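Local coordinates for D-alanyl-D-alanine carboxypeptidase (Penicillin binding protein) family protein (Francisella tularensis subsp. tularensis, PDB 6OSU), which probably removes the C-terminal D-alanine from peptidoglycan precursor peptides, as a serine-type penicillin-binding carboxypeptidase of the S11 family, at residues Q378-N383 and G397-T402; V358-N363 and A411-V416. All blocks are in the same frame, centred on the assembly; numbering follows the deposited sequence.

Contact 1: residues Q378-N383 and G397-T402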
loop_
_atom_site.group_PDB
_atom_site.type_symbol
_atom_site.label_atom_id
_atom_site.label_comp_id
_atom_site.label_asym_id
_atom_site.label_seq_id
_atom_site.Cartn_x
_atom_site.Cartn_y
_atom_site.Cartn_z
ATOM N N GLN A 378 0.060 -21.150 22.407
ATOM C CA GLN A 378 1.451 -21.426 22.077
ATOM C C GLN A 378 1.777 -22.887 22.346
ATOM O O GLN A 378 1.388 -23.448 23.376
ATOM C CB GLN A 378 2.394 -20.540 22.894
ATOM C CG GLN A 378 2.552 -19.125 22.380
ATOM C CD GLN A 378 3.764 -18.432 22.977
ATOM O OE1 GLN A 378 4.405 -18.956 23.891
ATOM N NE2 GLN A 378 4.087 -17.252 22.458
ATOM N N GLY A 379 2.502 -23.498 21.422
ATOM C CA GLY A 379 2.911 -24.882 21.578
ATOM C C GLY A 379 4.267 -25.118 20.957
ATOM O O GLY A 379 4.656 -24.448 19.994
ATOM N N ILE A 380 4.992 -26.083 21.513
ATOM C CA ILE A 380 6.284 -26.505 20.984
ATOM C C ILE A 380 6.098 -27.862 20.324
ATOM O O ILE A 380 5.756 -28.843 20.994
ATOM C CB ILE A 380 7.360 -26.569 22.078
ATOM C CG1 ILE A 380 7.532 -25.204 22.738
ATOM C CG2 ILE A 380 8.681 -27.030 21.487
ATOM C CD1 ILE A 380 7.979 -24.115 21.777
ATOM N N GLU A 381 6.302 -27.917 19.010
ATOM C CA GLU A 381 6.306 -29.174 18.271
ATOM C C GLU A 381 7.754 -29.613 18.102
ATOM O O GLU A 381 8.497 -29.032 17.302
ATOM C CB GLU A 381 5.619 -29.042 16.914
ATOM C CG GLU A 381 5.846 -30.264 16.028
ATOM C CD GLU A 381 4.990 -30.278 14.780
ATOM O OE1 GLU A 381 4.676 -29.192 14.248
ATOM O OE2 GLU A 381 4.629 -31.388 14.331
ATOM N N PHE A 382 8.154 -30.632 18.854
ATOM C CA PHE A 382 9.519 -31.115 18.761
ATOM C C PHE A 382 9.691 -32.017 17.545
ATOM O O PHE A 382 8.733 -32.590 17.019
ATOM C CB PHE A 382 9.916 -31.879 20.026
ATOM C CG PHE A 382 10.048 -31.014 21.241
ATOM C CD1 PHE A 382 11.241 -30.365 21.518
ATOM C CD2 PHE A 382 8.981 -30.847 22.108
ATOM C CE1 PHE A 382 11.370 -29.564 22.636
ATOM C CE2 PHE A 382 9.102 -30.049 23.230
ATOM C CZ PHE A 382 10.300 -29.407 23.493
ATOM N N ASN A 383 10.931 -32.118 17.095
ATOM C CA ASN A 383 11.302 -33.145 16.139
ATOM C C ASN A 383 11.015 -34.500 16.774
ATOM O O ASN A 383 11.542 -34.785 17.861
ATOM C CB ASN A 383 12.778 -33.011 15.766
ATOM C CG ASN A 383 13.181 -33.912 14.615
ATOM O OD1 ASN A 383 13.007 -35.130 14.669
ATOM N ND2 ASN A 383 13.724 -33.315 13.561
ATOM N N GLY A 397 12.910 -28.059 17.111
ATOM C CA GLY A 397 11.538 -28.129 16.635
ATOM C C GLY A 397 11.012 -26.744 16.289
ATOM O O GLY A 397 11.780 -25.833 15.979
ATOM N N ASN A 398 9.688 -26.622 16.351
ATOM C CA ASN A 398 8.983 -25.395 16.011
ATOM C C ASN A 398 8.139 -24.926 17.187
ATOM O O ASN A 398 7.497 -25.737 17.864
ATOM C CB ASN A 398 8.068 -25.598 14.798
ATOM C CG ASN A 398 8.832 -25.893 13.526
ATOM O OD1 ASN A 398 9.841 -25.255 13.227
ATOM N ND2 ASN A 398 8.347 -26.863 12.761
ATOM N N LEU A 399 8.133 -23.616 17.424
ATOM C CA LEU A 399 7.085 -23.019 18.240
ATOM C C LEU A 399 5.851 -22.846 17.368
ATOM O O LEU A 399 5.933 -22.308 16.259
ATOM C CB LEU A 399 7.521 -21.677 18.831
ATOM C CG LEU A 399 6.539 -21.075 19.846
ATOM C CD1 LEU A 399 7.287 -20.366 20.960
ATOM C CD2 LEU A 399 5.546 -20.117 19.194
ATOM N N VAL A 400 4.712 -23.312 17.861
ATOM C CA VAL A 400 3.505 -23.411 17.055
ATOM C C VAL A 400 2.381 -22.642 17.733
ATOM O O VAL A 400 2.195 -22.737 18.952
ATOM C CB VAL A 400 3.105 -24.885 16.826
ATOM C CG1 VAL A 400 1.757 -24.974 16.139
ATOM C CG2 VAL A 400 4.171 -25.601 15.999
ATOM N N ILE A 401 1.645 -21.868 16.940
ATOM C CA ILE A 401 0.416 -21.212 17.371
ATOM C C ILE A 401 -0.747 -21.973 16.751
ATOM O O ILE A 401 -0.878 -22.023 15.522
ATOM C CB ILE A 401 0.387 -19.732 16.963
ATOM C CG1 ILE A 401 1.639 -19.013 17.468
ATOM C CG2 ILE A 401 -0.871 -19.056 17.496
ATOM C CD1 ILE A 401 1.711 -18.904 18.962
ATOM N N THR A 402 -1.583 -22.570 17.593
ATOM C CA THR A 402 -2.727 -23.342 17.136
ATOM C C THR A 402 -4.027 -22.644 17.515
ATOM O O THR A 402 -4.066 -21.789 18.404
ATOM C CB THR A 402 -2.707 -24.763 17.717
ATOM O OG1 THR A 402 -2.413 -24.708 19.118
ATOM C CG2 THR A 402 -1.664 -25.613 17.015
#

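Contact 2: residues V358-N363 and A411-V416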
loop_
_atom_site.group_PDB
_atom_site.type_symbol
_atom_site.label_atom_id
_atom_site.label_comp_id
_atom_site.label_asym_id
_atom_site.label_seq_id
_atom_site.Cartn_x
_atom_site.Cartn_y
_atom_site.Cartn_z
ATOM N N VAL A 358 13.657 -23.504 25.331
ATOM C CA VAL A 358 13.803 -23.191 23.919
ATOM C C VAL A 358 13.338 -21.760 23.684
ATOM O O VAL A 358 12.554 -21.199 24.453
ATOM C CB VAL A 358 13.016 -24.171 23.021
ATOM C CG1 VAL A 358 13.493 -25.595 23.244
ATOM C CG2 VAL A 358 11.522 -24.055 23.292
ATOM N N ALA A 359 13.839 -21.170 22.600
ATOM C CA ALA A 359 13.495 -19.804 22.231
ATOM C C ALA A 359 13.928 -19.565 20.793
ATOM O O ALA A 359 14.763 -20.293 20.247
ATOM C CB ALA A 359 14.148 -18.778 23.164
ATOM N N SER A 360 13.337 -18.538 20.184
ATOM C CA SER A 360 13.712 -18.065 18.860
ATOM C C SER A 360 14.024 -16.576 18.926
ATOM O O SER A 360 13.398 -15.832 19.688
ATOM C CB SER A 360 12.596 -18.327 17.837
ATOM O OG SER A 360 12.828 -17.616 16.630
ATOM N N ASN A 361 15.001 -16.144 18.134
ATOM C CA ASN A 361 15.332 -14.726 18.069
ATOM C C ASN A 361 14.352 -13.935 17.213
ATOM O O ASN A 361 14.508 -12.715 17.091
ATOM C CB ASN A 361 16.758 -14.532 17.540
ATOM C CG ASN A 361 16.996 -15.229 16.209
ATOM O OD1 ASN A 361 16.073 -15.765 15.595
ATOM N ND2 ASN A 361 18.244 -15.217 15.754
ATOM N N GLN A 362 13.356 -14.591 16.627
ATOM C CA GLN A 362 12.393 -13.945 15.752
ATOM C C GLN A 362 11.093 -13.671 16.498
ATOM O O GLN A 362 10.750 -14.363 17.461
ATOM C CB GLN A 362 12.102 -14.814 14.526
ATOM C CG GLN A 362 13.330 -15.229 13.746
ATOM C CD GLN A 362 13.905 -14.092 12.933
ATOM O OE1 GLN A 362 13.260 -13.585 12.014
ATOM N NE2 GLN A 362 15.123 -13.678 13.267
ATOM N N ASN A 363 10.377 -12.648 16.047
ATOM C CA ASN A 363 9.021 -12.428 16.516
ATOM C C ASN A 363 8.045 -13.284 15.718
ATOM O O ASN A 363 8.368 -13.819 14.652
ATOM C CB ASN A 363 8.623 -10.956 16.381
ATOM C CG ASN A 363 9.436 -10.040 17.268
ATOM O OD1 ASN A 363 9.547 -10.259 18.474
ATOM N ND2 ASN A 363 10.011 -9.002 16.674
ATOM N N ALA A 411 0.544 -20.131 13.061
ATOM C CA ALA A 411 1.915 -19.714 12.822
ATOM C C ALA A 411 2.851 -20.820 13.279
ATOM O O ALA A 411 2.518 -21.603 14.173
ATOM C CB ALA A 411 2.245 -18.410 13.554
ATOM N N SER A 412 4.028 -20.874 12.661
ATOM C CA SER A 412 5.037 -21.865 13.005
ATOM C C SER A 412 6.408 -21.246 12.800
ATOM O O SER A 412 6.672 -20.663 11.744
ATOM C CB SER A 412 4.890 -23.130 12.154
ATOM O OG SER A 412 5.875 -24.090 12.492
ATOM N N ILE A 413 7.273 -21.372 13.802
ATOM C CA ILE A 413 8.602 -20.774 13.721
ATOM C C ILE A 413 9.617 -21.737 14.332
ATOM O O ILE A 413 9.361 -22.327 15.393
ATOM C CB ILE A 413 8.611 -19.384 14.384
ATOM C CG1 ILE A 413 9.671 -18.490 13.751
ATOM C CG2 ILE A 413 8.811 -19.459 15.890
ATOM C CD1 ILE A 413 9.439 -17.024 14.024
ATOM N N PRO A 414 10.751 -21.975 13.672
ATOM C CA PRO A 414 11.750 -22.886 14.241
ATOM C C PRO A 414 12.314 -22.345 15.545
ATOM O O PRO A 414 12.569 -21.147 15.691
ATOM C CB PRO A 414 12.822 -22.974 13.146
ATOM C CG PRO A 414 12.573 -21.808 12.254
ATOM C CD PRO A 414 11.103 -21.553 12.307
ATOM N N VAL A 415 12.501 -23.248 16.501
ATOM C CA VAL A 415 12.941 -22.893 17.841
ATOM C C VAL A 415 14.240 -23.630 18.141
ATOM O O VAL A 415 14.494 -24.727 17.630
ATOM C CB VAL A 415 11.848 -23.205 18.889
ATOM C CG1 VAL A 415 11.855 -24.679 19.270
ATOM C CG2 VAL A 415 12.007 -22.316 20.100
ATOM N N VAL A 416 15.073 -23.009 18.968
ATOM C CA VAL A 416 16.433 -23.476 19.190
ATOM C C VAL A 416 16.638 -23.730 20.676
ATOM O O VAL A 416 15.948 -23.160 21.528
ATOM C CB VAL A 416 17.460 -22.459 18.640
ATOM C CG1 VAL A 416 17.940 -21.512 19.731
ATOM C CG2 VAL A 416 18.617 -23.173 17.977
HETATM O O HOH W 1 12.954 -18.639 14.125
#

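Contact 1: residues Q378-N383 and G397-T402
Ile380 and Leu399 meet on the tightly packed side of this antiparallel pair. Placed anti to the carbonyl carbon (chi1 -59°), CG1 of Ile380 carries CD1 toward Leu399, 3.9 Å from its CB. Val340 and Val358 also touch Ile380, whose CG2 lies 3.4 Å above one face of the Phe382 ring, toward the rim. On the sheet face that carries Ile380 and Leu399, Gln378 and Ile401 run side by side, with CG of Gln378 3.5 Å from Ile401 CD1, while the amide NE2 of the exposed Gln378 donates to Leu333 O. The two strands are the last at one side of the five-stranded antiparallel sheet in the PBP5-type C-terminal domain, 376-382 being outermost within the chain. Gly379 pairs with Val400 through backbone hydrogen bonds, and Glu381 does so with Asn398; there Glu381 N reaches Asn398 O at 2.7 Å. Without a side chain, Gly397 can bring its CA to 3.2 Å from Glu381 O. On the opposite face, exposed Glu381 meets the buried Val400 more loosely, at a slant through CB, 3.8 Å from CG2. The extended Glu381 chain brings OE1 near Glu409 OE2, which may raise the pKa of one carboxylate.

Contact 2: residues V358-N363 and A411-V416
Ala359 and Val416 face each other as an antiparallel hydrogen-bonded pair, in the sheet of the PBP5-type C-terminal domain where strand 355-359 flanks strand 409-417. Beyond Ala359 segment 358-363 leaves the sheet, and side chains and a water take over from backbone pairing.

The backbone bonds are two. Ala359 N approaches Val416 O in the carbonyl plane at 3.1 Å, whereas the return bond from Val416 N meets Ala359 O from above the plane of that carbonyl, 37° out of it. Val416 O is also approached by the CA of Val358, a CA-H...O contact at 3.2 Å.

The apolar contacts sit at both ends. Val358 and Val415 cross at about a right angle, with Val358 CB 3.6 Å from Val415 CG2. CG2 stands anti to the Val415 backbone N, which turns it against the Ala359 backbone, 3.3 Å from Ala359 N. Val358 also touches Val396 of the next strand along. At the other end the extended Ile413 chain carries CD1 to Gln362 CB, 3.5 Å away, and it also meets Asn363 O. Ile364 and Leu399 also pack on Ile413.

The polar contacts gather at the exit from the strand. Ser360 N bonds to the hydroxyl of Tyr334, and Asn363 OD1 accepts from Ala336 N. Within the segment Ser360 OG accepts from Gln362 N at 3.1 Å, forming an ST turn, so the chain is tied to Tyr334 at the start of the turn and to Ala336 just past it. The same OG shares a hydrogen bond with a water that donates in turn to Pro414 O at 3.0 Å, bridging the two segments.

Contacts 1 and 2 join different pairs of strands in one antiparallel sheet, and their centres are about 9 Å apart. The order across the sheet is 340-343, 355-359, 409-417, 395-403, 376-382, so contact 1 lies at the 376-382 edge and contact 2 is the second interface from the other edge. Along the chain contact 1 is nested inside the loop that contact 2 closes. Strands 395-403 and 409-417 join the two: Leu399 N lies 2.7 Å from Ile413 O, a probable hydrogen bond. Strand 409-417, the last in the chain, thus unites strands distant in sequence, 355-359 and 395-403, into one sheet of the C-terminal domain, away from the predicted catalytic residues.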